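Local atomic coordinates of carboxylesterase (Uncultured bacterium, PDB entry 5GMX), a protein that hydrolyses carboxylic esters, as a family VIII carboxylesterase, and also hydrolyses oxyimino cephalosporins, probably through a serine active site like that of beta-lactamases. Residues Ala238-Ala242 against Met243-Pro247; Leu135-Trp138 against Asp139-Cys142; Arg309-Glu312 against Val313-Val316; Pro247-Ala250 against His251-Asn254; Phe151-Pro154 against Gly155-Asn158. One frame throughout, in Å; residues are numbered along the deposited sequence.

Interaction 1: residues Ala238-Ala242 against Met243-Pro247; sequences ALYCA and MAHPP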
loop_
_atom_site.group_PDB
_atom_site.type_symbol
_atom_site.label_atom_id
_atom_site.label_comp_id
_atom_site.label_asym_id
_atom_site.label_seq_id
_atom_site.Cartn_x
_atom_site.Cartn_y
_atom_site.Cartn_z
ATOM N N ALA A 238 -6.686 -6.284 -20.853
ATOM C CA ALA A 238 -6.087 -6.163 -19.520
ATOM C C ALA A 238 -6.290 -4.776 -18.900
ATOM O O ALA A 238 -6.798 -4.644 -17.776
ATOM C CB ALA A 238 -4.607 -6.502 -19.582
ATOM N N LEU A 239 -5.904 -3.740 -19.638
ATOM C CA LEU A 239 -6.016 -2.371 -19.144
ATOM C C LEU A 239 -7.476 -2.020 -18.893
ATOM O O LEU A 239 -7.834 -1.437 -17.853
ATOM C CB LEU A 239 -5.389 -1.394 -20.142
ATOM C CG LEU A 239 -5.644 0.100 -19.920
ATOM C CD1 LEU A 239 -5.161 0.543 -18.548
ATOM C CD2 LEU A 239 -5.003 0.930 -21.031
ATOM N N TYR A 240 -8.321 -2.402 -19.844
ATOM C CA TYR A 240 -9.742 -2.125 -19.743
ATOM C C TYR A 240 -10.378 -2.795 -18.527
ATOM O O TYR A 240 -11.144 -2.168 -17.802
ATOM C CB TYR A 240 -10.472 -2.562 -21.019
ATOM C CG TYR A 240 -11.963 -2.392 -20.892
ATOM C CD1 TYR A 240 -12.554 -1.140 -21.026
ATOM C CD2 TYR A 240 -12.776 -3.476 -20.602
ATOM C CE1 TYR A 240 -13.923 -0.978 -20.887
ATOM C CE2 TYR A 240 -14.138 -3.329 -20.466
ATOM C CZ TYR A 240 -14.711 -2.084 -20.612
ATOM O OH TYR A 240 -16.075 -1.964 -20.471
ATOM N N CYS A 241 -10.067 -4.065 -18.298
ATOM C CA CYS A 241 -10.650 -4.766 -17.163
ATOM C C CYS A 241 -10.111 -4.230 -15.837
ATOM O O CYS A 241 -10.841 -4.134 -14.852
ATOM C CB CYS A 241 -10.395 -6.268 -17.271
ATOM S SG CYS A 241 -11.373 -7.088 -18.583
ATOM N N ALA A 242 -8.832 -3.876 -15.819
ATOM C CA ALA A 242 -8.233 -3.309 -14.622
ATOM C C ALA A 242 -8.803 -1.924 -14.285
ATOM O O ALA A 242 -8.807 -1.523 -13.120
ATOM C CB ALA A 242 -6.726 -3.239 -14.782
HETATM N N MSE A 243 -9.293 -1.202 -15.295
HETATM C CA MSE A 243 -9.780 0.166 -15.082
HETATM C C MSE A 243 -11.302 0.329 -15.080
HETATM O O MSE A 243 -11.809 1.372 -14.672
HETATM C CB MSE A 243 -9.199 1.105 -16.143
HETATM C CG MSE A 243 -7.701 1.374 -16.009
HETATM SE SE MSE A 243 -7.157 2.076 -14.257
HETATM C CE MSE A 243 -6.022 0.602 -13.698
ATOM N N ALA A 244 -12.036 -0.675 -15.538
ATOM C CA ALA A 244 -13.477 -0.503 -15.701
ATOM C C ALA A 244 -14.293 -1.464 -14.852
ATOM O O ALA A 244 -15.507 -1.292 -14.719
ATOM C CB ALA A 244 -13.854 -0.661 -17.166
ATOM N N HIS A 245 -13.632 -2.473 -14.284
ATOM C CA HIS A 245 -14.326 -3.524 -13.538
ATOM C C HIS A 245 -13.833 -3.664 -12.089
ATOM O O HIS A 245 -13.067 -4.578 -11.782
ATOM C CB HIS A 245 -14.170 -4.879 -14.247
ATOM C CG HIS A 245 -14.811 -4.941 -15.599
ATOM N ND1 HIS A 245 -14.607 -5.992 -16.470
ATOM C CD2 HIS A 245 -15.644 -4.084 -16.235
ATOM C CE1 HIS A 245 -15.286 -5.778 -17.583
ATOM N NE2 HIS A 245 -15.926 -4.628 -17.464
ATOM N N PRO A 246 -14.281 -2.775 -11.188
ATOM C CA PRO A 246 -15.132 -1.610 -11.421
ATOM C C PRO A 246 -14.276 -0.352 -11.524
ATOM O O PRO A 246 -13.081 -0.403 -11.221
ATOM C CB PRO A 246 -16.007 -1.582 -10.173
ATOM C CG PRO A 246 -15.050 -2.035 -9.081
ATOM C CD PRO A 246 -14.026 -2.958 -9.745
ATOM N N PRO A 247 -14.857 0.762 -11.979
ATOM C CA PRO A 247 -14.050 1.986 -11.935
ATOM C C PRO A 247 -14.060 2.606 -10.535
ATOM O O PRO A 247 -15.131 2.796 -9.964
ATOM C CB PRO A 247 -14.729 2.902 -12.961
ATOM C CG PRO A 247 -16.098 2.321 -13.197
ATOM C CD PRO A 247 -16.214 0.994 -12.501
HETATM O O HOH W 1 -10.102 -3.765 -11.608
HETATM O O HOH W 2 -10.441 0.393 -11.573
#
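Cys-241 and His-245, one turn apart at the C-terminal end of helix 237-244, lie on the buried, packed side of this contact together with Ala-242. Cys-241 SG stands 4.0 Å from His-245 ND1, obliquely to the imidazole, and that nitrogen is bonded to Pro-126 O.

The opposite character belongs to the exposed flank of Tyr-240 and Ala-244. Ala-244 CB lies over one face of the Tyr-240 ring, 3.9 Å from its centroid and 20° off the ring normal, which meets the definition of a CH-pi contact. Tyr-240 has CG anti to the backbone N (chi1 175°), and this sends the ring along the helix toward both Ala-244 and His-245. With His-245 it forms an offset edge-to-face pair, planes 78° apart, in which the tyrosine supplies the edge. Leu-239 CD1 touches Met-243 CG (a selenomethionine) at 3.7 Å.

The helix frays as it closes: Ala-244 N reaches Tyr-240 O only weakly, and His-245 N bonds to Cys-241 O at 3.3 Å. The carbonyl of Ala-242, in the last turn, accepts from water; one molecule donates to it and to Pro-246 O, bridging to the cis-proline.

Met-243 touches the bound phenylmethanesulfonic acid. Around this helix end, Phe-151 packs on Cys-241, Val-313 on Met-243, and helix 132-136 on Pro-246.

Interaction 2: residues Leu135-Trp138 against Asp139-Cys142; sequences LYDW and DKLC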
loop_
_atom_site.group_PDB
_atom_site.type_symbol
_atom_site.label_atom_id
_atom_site.label_comp_id
_atom_site.label_asym_id
_atom_site.label_seq_id
_atom_site.Cartn_x
_atom_site.Cartn_y
_atom_site.Cartn_z
ATOM N N LEU A 135 -17.108 -6.729 -5.035
ATOM C CA LEU A 135 -15.815 -6.485 -4.411
ATOM C C LEU A 135 -15.842 -6.853 -2.934
ATOM O O LEU A 135 -14.849 -7.352 -2.393
ATOM C CB LEU A 135 -15.415 -5.018 -4.571
ATOM C CG LEU A 135 -14.100 -4.709 -5.270
ATOM C CD1 LEU A 135 -14.033 -5.434 -6.602
ATOM C CD2 LEU A 135 -13.966 -3.205 -5.462
ATOM N N TYR A 136 -16.983 -6.628 -2.288
ATOM C CA TYR A 136 -17.051 -6.858 -0.842
ATOM C C TYR A 136 -17.215 -8.342 -0.480
ATOM O O TYR A 136 -16.999 -8.730 0.664
ATOM C CB TYR A 136 -18.177 -6.028 -0.221
ATOM C CG TYR A 136 -18.082 -4.555 -0.556
ATOM C CD1 TYR A 136 -16.867 -3.984 -0.923
ATOM C CD2 TYR A 136 -19.202 -3.737 -0.518
ATOM C CE1 TYR A 136 -16.773 -2.648 -1.234
ATOM C CE2 TYR A 136 -19.114 -2.395 -0.825
ATOM C CZ TYR A 136 -17.896 -1.857 -1.185
ATOM O OH TYR A 136 -17.792 -0.525 -1.502
ATOM N N ASP A 137 -17.573 -9.174 -1.454
ATOM C CA ASP A 137 -17.716 -10.606 -1.199
ATOM C C ASP A 137 -16.403 -11.324 -1.502
ATOM O O ASP A 137 -16.139 -11.710 -2.646
ATOM C CB ASP A 137 -18.856 -11.192 -2.036
ATOM C CG ASP A 137 -19.215 -12.628 -1.638
ATOM O OD1 ASP A 137 -18.351 -13.369 -1.113
ATOM O OD2 ASP A 137 -20.385 -13.017 -1.850
ATOM N N TRP A 138 -15.598 -11.521 -0.460
ATOM C CA TRP A 138 -14.222 -12.001 -0.602
ATOM C C TRP A 138 -14.085 -13.341 -1.333
ATOM O O TRP A 138 -13.361 -13.456 -2.337
ATOM C CB TRP A 138 -13.570 -12.115 0.776
ATOM C CG TRP A 138 -12.132 -12.516 0.704
ATOM C CD1 TRP A 138 -11.634 -13.785 0.638
ATOM C CD2 TRP A 138 -11.001 -11.638 0.673
ATOM N NE1 TRP A 138 -10.262 -13.751 0.574
ATOM C CE2 TRP A 138 -9.849 -12.444 0.591
ATOM C CE3 TRP A 138 -10.851 -10.247 0.716
ATOM C CZ2 TRP A 138 -8.560 -11.907 0.555
ATOM C CZ3 TRP A 138 -9.568 -9.713 0.678
ATOM C CH2 TRP A 138 -8.442 -10.542 0.601
ATOM N N ASP A 139 -14.762 -14.354 -0.810
ATOM C CA ASP A 139 -14.634 -15.712 -1.328
ATOM C C ASP A 139 -15.134 -15.822 -2.764
ATOM O O ASP A 139 -14.586 -16.576 -3.568
ATOM C CB ASP A 139 -15.386 -16.688 -0.424
ATOM C CG ASP A 139 -14.816 -16.726 0.987
ATOM O OD1 ASP A 139 -13.594 -16.484 1.141
ATOM O OD2 ASP A 139 -15.588 -16.989 1.938
ATOM N N LYS A 140 -16.183 -15.072 -3.074
ATOM C CA LYS A 140 -16.772 -15.095 -4.407
ATOM C C LYS A 140 -15.838 -14.443 -5.440
ATOM O O LYS A 140 -15.606 -14.988 -6.529
ATOM C CB LYS A 140 -18.133 -14.396 -4.385
ATOM C CG LYS A 140 -18.866 -14.415 -5.705
ATOM C CD LYS A 140 -20.268 -13.846 -5.536
ATOM C CE LYS A 140 -20.843 -13.389 -6.863
ATOM N NZ LYS A 140 -21.106 -14.563 -7.740
ATOM N N LEU A 141 -15.297 -13.278 -5.093
ATOM C CA LEU A 141 -14.348 -12.603 -5.970
ATOM C C LEU A 141 -13.103 -13.464 -6.204
ATOM O O LEU A 141 -12.629 -13.588 -7.338
ATOM C CB LEU A 141 -13.946 -11.249 -5.397
ATOM C CG LEU A 141 -13.096 -10.421 -6.358
ATOM C CD1 LEU A 141 -13.931 -9.978 -7.547
ATOM C CD2 LEU A 141 -12.503 -9.219 -5.647
ATOM N N CYS A 142 -12.598 -14.066 -5.128
ATOM C CA CYS A 142 -11.427 -14.935 -5.214
ATOM C C CYS A 142 -11.698 -16.165 -6.090
ATOM O O CYS A 142 -10.828 -16.578 -6.870
ATOM C CB CYS A 142 -10.974 -15.358 -3.810
ATOM S SG CYS A 142 -10.168 -14.000 -2.878
#
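Cys-142 places its sulfur over one face of the Trp-138 indole, a sulfur-aromatic contact across a single helical turn. SG lies 3.8 Å from the centroid of the five-membered ring and 25° off its normal, displaced toward the rim, with Trp-138 NE1 at 3.5 Å from Cys-142 SG. At the edge of the same indole, and in its plane, Asp-139 OD1 comes to 3.4 Å from Trp-138 CD1; the carboxylate stands nearly upright to the ring, the two planes 86° apart. Trp-138 holds CG anti to the backbone N (chi1 -176°), which carries the indole along the first turn to where both neighbours meet it.

The next shell fixes that turn. Asp-137 is the N-cap: its OD1 takes a weak capping bond from Lys-140 N at 3.4 Å, while its own carbonyl O accepts from Leu-141 N at 3.0 Å in a nearly straight bond. Cys-142 N in turn binds Trp-138 O at 3.0 Å. The Asp-137 carboxylate also rests against the aliphatic CB of Lys-140, whereas the ammonium is not in contact with it, Lys-140 NZ lying 6.1 Å from Asp-137 OD2.

Farther out, Trp-138 NE1 donates to Glu-171 OE1 and the indole stacks with His-167, so helix 165-175 probably helps to hold the ring in place. Leu-135 and Leu-141 lie side by side, linking the end of helix 132-136 to the start of helix 138-146, and Leu-135 reaches Trp-258 of helix 256-260.

Interaction 3: residues Arg309-Glu312 against Val313-Val316; sequences RKDE and VIGV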
loop_
_atom_site.group_PDB
_atom_site.type_symbol
_atom_site.label_atom_id
_atom_site.label_comp_id
_atom_site.label_asym_id
_atom_site.label_seq_id
_atom_site.Cartn_x
_atom_site.Cartn_y
_atom_site.Cartn_z
ATOM N N ARG A 309 9.959 -3.867 -16.537
ATOM C CA ARG A 309 9.416 -3.829 -17.902
ATOM C C ARG A 309 8.326 -2.790 -18.036
ATOM O O ARG A 309 7.724 -2.404 -17.046
ATOM C CB ARG A 309 8.816 -5.182 -18.317
ATOM C CG ARG A 309 9.794 -6.293 -18.624
ATOM C CD ARG A 309 9.072 -7.450 -19.325
ATOM N NE ARG A 309 8.201 -8.173 -18.410
ATOM C CZ ARG A 309 8.471 -9.376 -17.909
ATOM N NH1 ARG A 309 9.584 -10.005 -18.254
ATOM N NH2 ARG A 309 7.626 -9.949 -17.062
ATOM N N LYS A 310 8.042 -2.374 -19.267
ATOM C CA LYS A 310 6.893 -1.513 -19.513
ATOM C C LYS A 310 5.640 -2.251 -19.077
ATOM O O LYS A 310 5.398 -3.391 -19.488
ATOM C CB LYS A 310 6.798 -1.102 -20.987
ATOM C CG LYS A 310 5.636 -0.150 -21.278
ATOM C CD LYS A 310 5.863 0.689 -22.525
ATOM C CE LYS A 310 5.709 -0.151 -23.785
ATOM N NZ LYS A 310 4.373 -0.812 -23.850
ATOM N N ASP A 311 4.857 -1.611 -18.218
ATOM C CA ASP A 311 3.713 -2.278 -17.618
ATOM C C ASP A 311 2.487 -2.215 -18.516
ATOM O O ASP A 311 2.117 -1.142 -18.990
ATOM C CB ASP A 311 3.406 -1.660 -16.252
ATOM C CG ASP A 311 2.445 -2.501 -15.440
ATOM O OD1 ASP A 311 1.218 -2.318 -15.601
ATOM O OD2 ASP A 311 2.921 -3.349 -14.653
ATOM N N GLU A 312 1.842 -3.365 -18.711
ATOM C CA GLU A 312 0.680 -3.484 -19.595
ATOM C C GLU A 312 -0.503 -2.623 -19.154
ATOM O O GLU A 312 -1.403 -2.348 -19.945
ATOM C CB GLU A 312 0.224 -4.948 -19.686
ATOM C CG GLU A 312 1.293 -5.946 -20.124
ATOM C CD GLU A 312 1.695 -5.791 -21.587
ATOM O OE1 GLU A 312 0.837 -5.389 -22.406
ATOM O OE2 GLU A 312 2.867 -6.078 -21.921
ATOM N N VAL A 313 -0.522 -2.218 -17.887
ATOM C CA VAL A 313 -1.644 -1.450 -17.363
ATOM C C VAL A 313 -1.256 -0.004 -17.085
ATOM O O VAL A 313 -1.974 0.916 -17.466
ATOM C CB VAL A 313 -2.219 -2.090 -16.070
ATOM C CG1 VAL A 313 -3.287 -1.205 -15.460
ATOM C CG2 VAL A 313 -2.792 -3.470 -16.369
ATOM N N ILE A 314 -0.116 0.192 -16.430
ATOM C CA ILE A 314 0.326 1.527 -16.027
ATOM C C ILE A 314 0.928 2.293 -17.205
ATOM O O ILE A 314 0.768 3.506 -17.314
ATOM C CB ILE A 314 1.351 1.443 -14.864
ATOM C CG1 ILE A 314 0.664 0.925 -13.594
ATOM C CG2 ILE A 314 2.012 2.793 -14.605
ATOM C CD1 ILE A 314 1.623 0.531 -12.490
ATOM N N GLY A 315 1.589 1.578 -18.107
ATOM C CA GLY A 315 2.058 2.182 -19.339
ATOM C C GLY A 315 3.486 2.693 -19.292
ATOM O O GLY A 315 3.971 3.260 -20.270
ATOM N N VAL A 316 4.160 2.514 -18.160
ATOM C CA VAL A 316 5.574 2.859 -18.083
ATOM C C VAL A 316 6.376 1.680 -17.566
ATOM O O VAL A 316 5.809 0.678 -17.131
ATOM C CB VAL A 316 5.826 4.085 -17.175
ATOM C CG1 VAL A 316 5.123 5.315 -17.754
ATOM C CG2 VAL A 316 5.371 3.812 -15.745
#
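Asp-311 and Val-316 close the loop of a beta hairpin between strands 307-310 and 317-320: the end-to-end directions of 309-312 and 313-316 are 143° apart, and Asp-311 N donates to Val-316 O at 2.7 Å. Inside that closure Gly-315 N bonds to Asp-311 O at 2.9 Å, an alpha turn of five residues, Asp-311 to Gly-315. Gly-315 has a positive phi of 94°, where a side chain would be jammed against the preceding carbonyl.

The side chain that shapes the loop is Asp-311. With CG anti to its amide nitrogen (chi1 -167°), the carboxylate folds over the chain that follows, and Asp-311 OD1 accepts from Val-313 N at 2.9 Å, an Asx turn. Ile-314 N adds a second bond to the same Asp-311 OD1 at 3.0 Å. Both donors meet OD1 on its anti side, yet from opposite faces of the carboxylate plane. Tyr-160 N also donates to OD1, while Asn-158 ND2 and Trp-320 NE1 donate to OD2, so five bonds in all satisfy this buried group. Asp-311 therefore ties the hairpin loop to the chain at Tyr-160 of the ligand pocket, and Val-313 packs on Tyr-160.

On the outer side, Lys-310 runs its aliphatic chain past the loop, with Lys-310 CD 3.9 Å from Gly-315 O.

Interaction 4: residues Pro247-Ala250 against His251-Asn254; sequences PLTA and HIAN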
loop_
_atom_site.group_PDB
_atom_site.type_symbol
_atom_site.label_atom_id
_atom_site.label_comp_id
_atom_site.label_asym_id
_atom_site.label_seq_id
_atom_site.Cartn_x
_atom_site.Cartn_y
_atom_site.Cartn_z
ATOM N N PRO A 247 -14.857 0.762 -11.979
ATOM C CA PRO A 247 -14.050 1.986 -11.935
ATOM C C PRO A 247 -14.060 2.606 -10.535
ATOM O O PRO A 247 -15.131 2.796 -9.964
ATOM C CB PRO A 247 -14.729 2.902 -12.961
ATOM C CG PRO A 247 -16.098 2.321 -13.197
ATOM C CD PRO A 247 -16.214 0.994 -12.501
ATOM N N LEU A 248 -12.885 2.915 -9.998
ATOM C CA LEU A 248 -12.788 3.517 -8.673
ATOM C C LEU A 248 -12.891 5.029 -8.772
ATOM O O LEU A 248 -12.586 5.610 -9.808
ATOM C CB LEU A 248 -11.479 3.138 -7.985
ATOM C CG LEU A 248 -11.215 1.660 -7.695
ATOM C CD1 LEU A 248 -9.953 1.529 -6.852
ATOM C CD2 LEU A 248 -12.415 0.973 -7.018
ATOM N N THR A 249 -13.353 5.661 -7.699
ATOM C CA THR A 249 -13.502 7.113 -7.660
ATOM C C THR A 249 -13.084 7.635 -6.292
ATOM O O THR A 249 -12.931 6.861 -5.352
ATOM C CB THR A 249 -14.957 7.553 -7.954
ATOM O OG1 THR A 249 -15.832 7.003 -6.960
ATOM C CG2 THR A 249 -15.409 7.087 -9.344
ATOM N N ALA A 250 -12.893 8.943 -6.174
ATOM C CA ALA A 250 -12.691 9.541 -4.861
ATOM C C ALA A 250 -13.932 9.322 -4.013
ATOM O O ALA A 250 -13.852 9.098 -2.807
ATOM C CB ALA A 250 -12.389 11.021 -4.983
ATOM N N HIS A 251 -15.081 9.376 -4.669
ATOM C CA HIS A 251 -16.369 9.300 -4.006
ATOM C C HIS A 251 -16.542 8.024 -3.185
ATOM O O HIS A 251 -17.101 8.065 -2.091
ATOM C CB HIS A 251 -17.487 9.401 -5.046
ATOM C CG HIS A 251 -18.861 9.439 -4.457
ATOM N ND1 HIS A 251 -19.286 10.454 -3.624
ATOM C CD2 HIS A 251 -19.907 8.589 -4.579
ATOM C CE1 HIS A 251 -20.536 10.225 -3.259
ATOM N NE2 HIS A 251 -20.936 9.100 -3.825
ATOM N N ILE A 252 -16.060 6.895 -3.707
ATOM C CA ILE A 252 -16.310 5.603 -3.067
ATOM C C ILE A 252 -15.594 5.505 -1.712
ATOM O O ILE A 252 -16.064 4.826 -0.806
ATOM C CB ILE A 252 -15.893 4.421 -3.979
ATOM C CG1 ILE A 252 -16.526 3.114 -3.491
ATOM C CG2 ILE A 252 -14.375 4.305 -4.087
ATOM C CD1 ILE A 252 -18.038 3.110 -3.518
ATOM N N ALA A 253 -14.481 6.217 -1.567
ATOM C CA ALA A 253 -13.776 6.285 -0.290
ATOM C C ALA A 253 -14.671 6.863 0.814
ATOM O O ALA A 253 -14.506 6.533 1.988
ATOM C CB ALA A 253 -12.513 7.118 -0.432
ATOM N N ASN A 254 -15.620 7.714 0.428
ATOM C CA ASN A 254 -16.517 8.364 1.380
ATOM C C ASN A 254 -17.746 7.513 1.702
ATOM O O ASN A 254 -18.662 7.958 2.392
ATOM C CB ASN A 254 -16.952 9.728 0.840
ATOM C CG ASN A 254 -15.773 10.673 0.609
ATOM O OD1 ASN A 254 -14.798 10.679 1.367
ATOM N ND2 ASN A 254 -15.859 11.469 -0.446
#
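Thr-249 meets His-251 through the aliphatic CB and not through the flat imidazole: Thr-249 OG1 is 3.5 Å from His-251 CB, and neither face nor edge of the ring receives an atom of 247-250. With CG anti to the backbone N (chi1 -176°), the ring leads away. As for the other flat group, Asn-254 ND2 lies 3.9 Å from Ala-250 O, a packing distance, while OD1 accepts from Met-216 N.

The polar work is done by Thr-249. Its OG1, set between the backbone N and the carbonyl carbon (chi1 61°), accepts from Ile-252 N at 3.3 Å. Alongside, Ile-252 CG2 presses against Thr-249 O at 3.2 Å, and this carbonyl also accepts a hydrogen bond from Tyr-70 OH, a ligand-pocket residue. Thr-249 N is buried with no partner in the model. Ala-253 N reaches Ala-250 O at 3.2 Å in a weak bond, in keeping with a short, loosely bonded helix.

Leu-248, just before, touches the bound phenylmethanesulfonic acid. A threonine hydroxyl receiving the amide three residues on is a helix N-cap, here starting helix 250-253 beside the ligand pocket.

Interaction 5: residues Phe151-Pro154 against Gly155-Asn158; sequences FFEP and GTAN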
loop_
_atom_site.group_PDB
_atom_site.type_symbol
_atom_site.label_atom_id
_atom_site.label_comp_id
_atom_site.label_asym_id
_atom_site.label_seq_id
_atom_site.Cartn_x
_atom_site.Cartn_y
_atom_site.Cartn_z
ATOM N N PHE A 151 -4.770 -12.622 -19.307
ATOM C CA PHE A 151 -4.741 -11.759 -20.488
ATOM C C PHE A 151 -3.468 -11.941 -21.295
ATOM O O PHE A 151 -3.448 -11.703 -22.494
ATOM C CB PHE A 151 -4.873 -10.293 -20.076
ATOM C CG PHE A 151 -6.177 -9.967 -19.443
ATOM C CD1 PHE A 151 -7.335 -9.942 -20.193
ATOM C CD2 PHE A 151 -6.255 -9.693 -18.083
ATOM C CE1 PHE A 151 -8.552 -9.639 -19.611
ATOM C CE2 PHE A 151 -7.475 -9.395 -17.489
ATOM C CZ PHE A 151 -8.623 -9.363 -18.252
ATOM N N PHE A 152 -2.390 -12.322 -20.623
ATOM C CA PHE A 152 -1.138 -12.625 -21.299
ATOM C C PHE A 152 -0.537 -13.861 -20.645
ATOM O O PHE A 152 -0.989 -14.285 -19.583
ATOM C CB PHE A 152 -0.159 -11.440 -21.253
ATOM C CG PHE A 152 0.055 -10.843 -19.868
ATOM C CD1 PHE A 152 0.919 -11.436 -18.960
ATOM C CD2 PHE A 152 -0.596 -9.678 -19.494
ATOM C CE1 PHE A 152 1.129 -10.876 -17.692
ATOM C CE2 PHE A 152 -0.402 -9.114 -18.228
ATOM C CZ PHE A 152 0.465 -9.715 -17.330
ATOM N N GLU A 153 0.452 -14.461 -21.291
ATOM C CA GLU A 153 1.100 -15.634 -20.725
ATOM C C GLU A 153 1.820 -15.276 -19.418
ATOM O O GLU A 153 2.641 -14.367 -19.395
ATOM C CB GLU A 153 2.085 -16.219 -21.716
ATOM C CG GLU A 153 2.746 -17.476 -21.208
ATOM C CD GLU A 153 3.635 -18.114 -22.244
ATOM O OE1 GLU A 153 3.715 -17.582 -23.367
ATOM O OE2 GLU A 153 4.253 -19.148 -21.937
ATOM N N PRO A 154 1.511 -15.993 -18.327
ATOM C CA PRO A 154 2.090 -15.657 -17.020
ATOM C C PRO A 154 3.616 -15.669 -17.035
ATOM O O PRO A 154 4.209 -16.566 -17.632
ATOM C CB PRO A 154 1.546 -16.758 -16.107
ATOM C CG PRO A 154 0.254 -17.172 -16.755
ATOM C CD PRO A 154 0.536 -17.095 -18.231
ATOM N N GLY A 155 4.237 -14.669 -16.413
ATOM C CA GLY A 155 5.687 -14.584 -16.356
ATOM C C GLY A 155 6.353 -13.907 -17.546
ATOM O O GLY A 155 7.559 -13.669 -17.521
ATOM N N THR A 156 5.582 -13.569 -18.580
ATOM C CA THR A 156 6.159 -12.974 -19.792
ATOM C C THR A 156 5.916 -11.474 -19.889
ATOM O O THR A 156 6.408 -10.821 -20.804
ATOM C CB THR A 156 5.595 -13.630 -21.076
ATOM O OG1 THR A 156 4.191 -13.358 -21.163
ATOM C CG2 THR A 156 5.799 -15.131 -21.048
ATOM N N ALA A 157 5.144 -10.941 -18.949
ATOM C CA ALA A 157 4.831 -9.515 -18.900
ATOM C C ALA A 157 4.315 -9.180 -17.514
ATOM O O ALA A 157 3.981 -10.079 -16.754
ATOM C CB ALA A 157 3.808 -9.140 -19.948
ATOM N N ASN A 158 4.265 -7.892 -17.190
ATOM C CA ASN A 158 3.605 -7.444 -15.974
ATOM C C ASN A 158 2.488 -6.478 -16.327
ATOM O O ASN A 158 2.622 -5.660 -17.239
ATOM C CB ASN A 158 4.600 -6.807 -14.992
ATOM C CG ASN A 158 5.638 -5.938 -15.682
ATOM O OD1 ASN A 158 6.630 -6.445 -16.209
ATOM N ND2 ASN A 158 5.429 -4.625 -15.659
#
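Phe-152 lies against Ala-157, and its side chain can be followed outward from CB, which already points toward 155-158. The ring is reached through a chi1 of 50°, with CG between the backbone N and the carbonyl carbon, and this swings it over the returning chain. Phe-152 CG is 4.1 Å from Ala-157 CB, and Phe-152 CD1 is nearer, 3.8 Å from the same methyl. Ala-157 CB lies over one ring face, 4.0 Å from the centroid of Phe-152 and 17° off the normal, a CH-pi contact. Farther out, Phe-152 CE1 comes to 3.1 Å from Ala-157 O, a buried oxygen with no hydrogen-bonding partner in the model. At the tip, Phe-152 CZ is 3.6 Å from Ala-157 O.

What brings Ala-157 back under the ring is a type II beta turn from Glu-153 to Thr-156. Glu-153 O is gripped twice by Thr-156, at 2.6 Å by OG1, which donates, and at 3.2 Å by the backbone N. Gly-155 sits at the third position with a positive phi of 86°, where a CB would clash with Pro-154 O. The extended side chain of Glu-153 crosses Thr-156 CG2 at about a right angle.

The turn belongs to the loop between helices 138-146 and 165-175. Phe-151 packs on helix 237-244, while the backbone of Asn-158 bonds to that of Glu-312 in the loop that follows strand 307-310.

Along the chain the order is interaction 2, 5, 1, 4, then 3, all within the part of the chain related to beta-lactamases. Interaction 1 is the meeting point: its helix 237-244 touches interaction 3 through Val-313 and interaction 5 through Phe-151, and the loop after it, through Pro-246, touches Leu-135 of interaction 2, with centres 14, 17 and 17 Å away. Interaction 4 continues directly from it, sharing Pro-247. Interactions 3 and 5 are the nearest pair, centres 12 Å apart, joined by a probable hydrogen bond from Glu-312 N to Asn-158 O. Interactions 1 and 4 supply Met-243 and Leu-248 to the ligand pocket, so these local turns help frame the site.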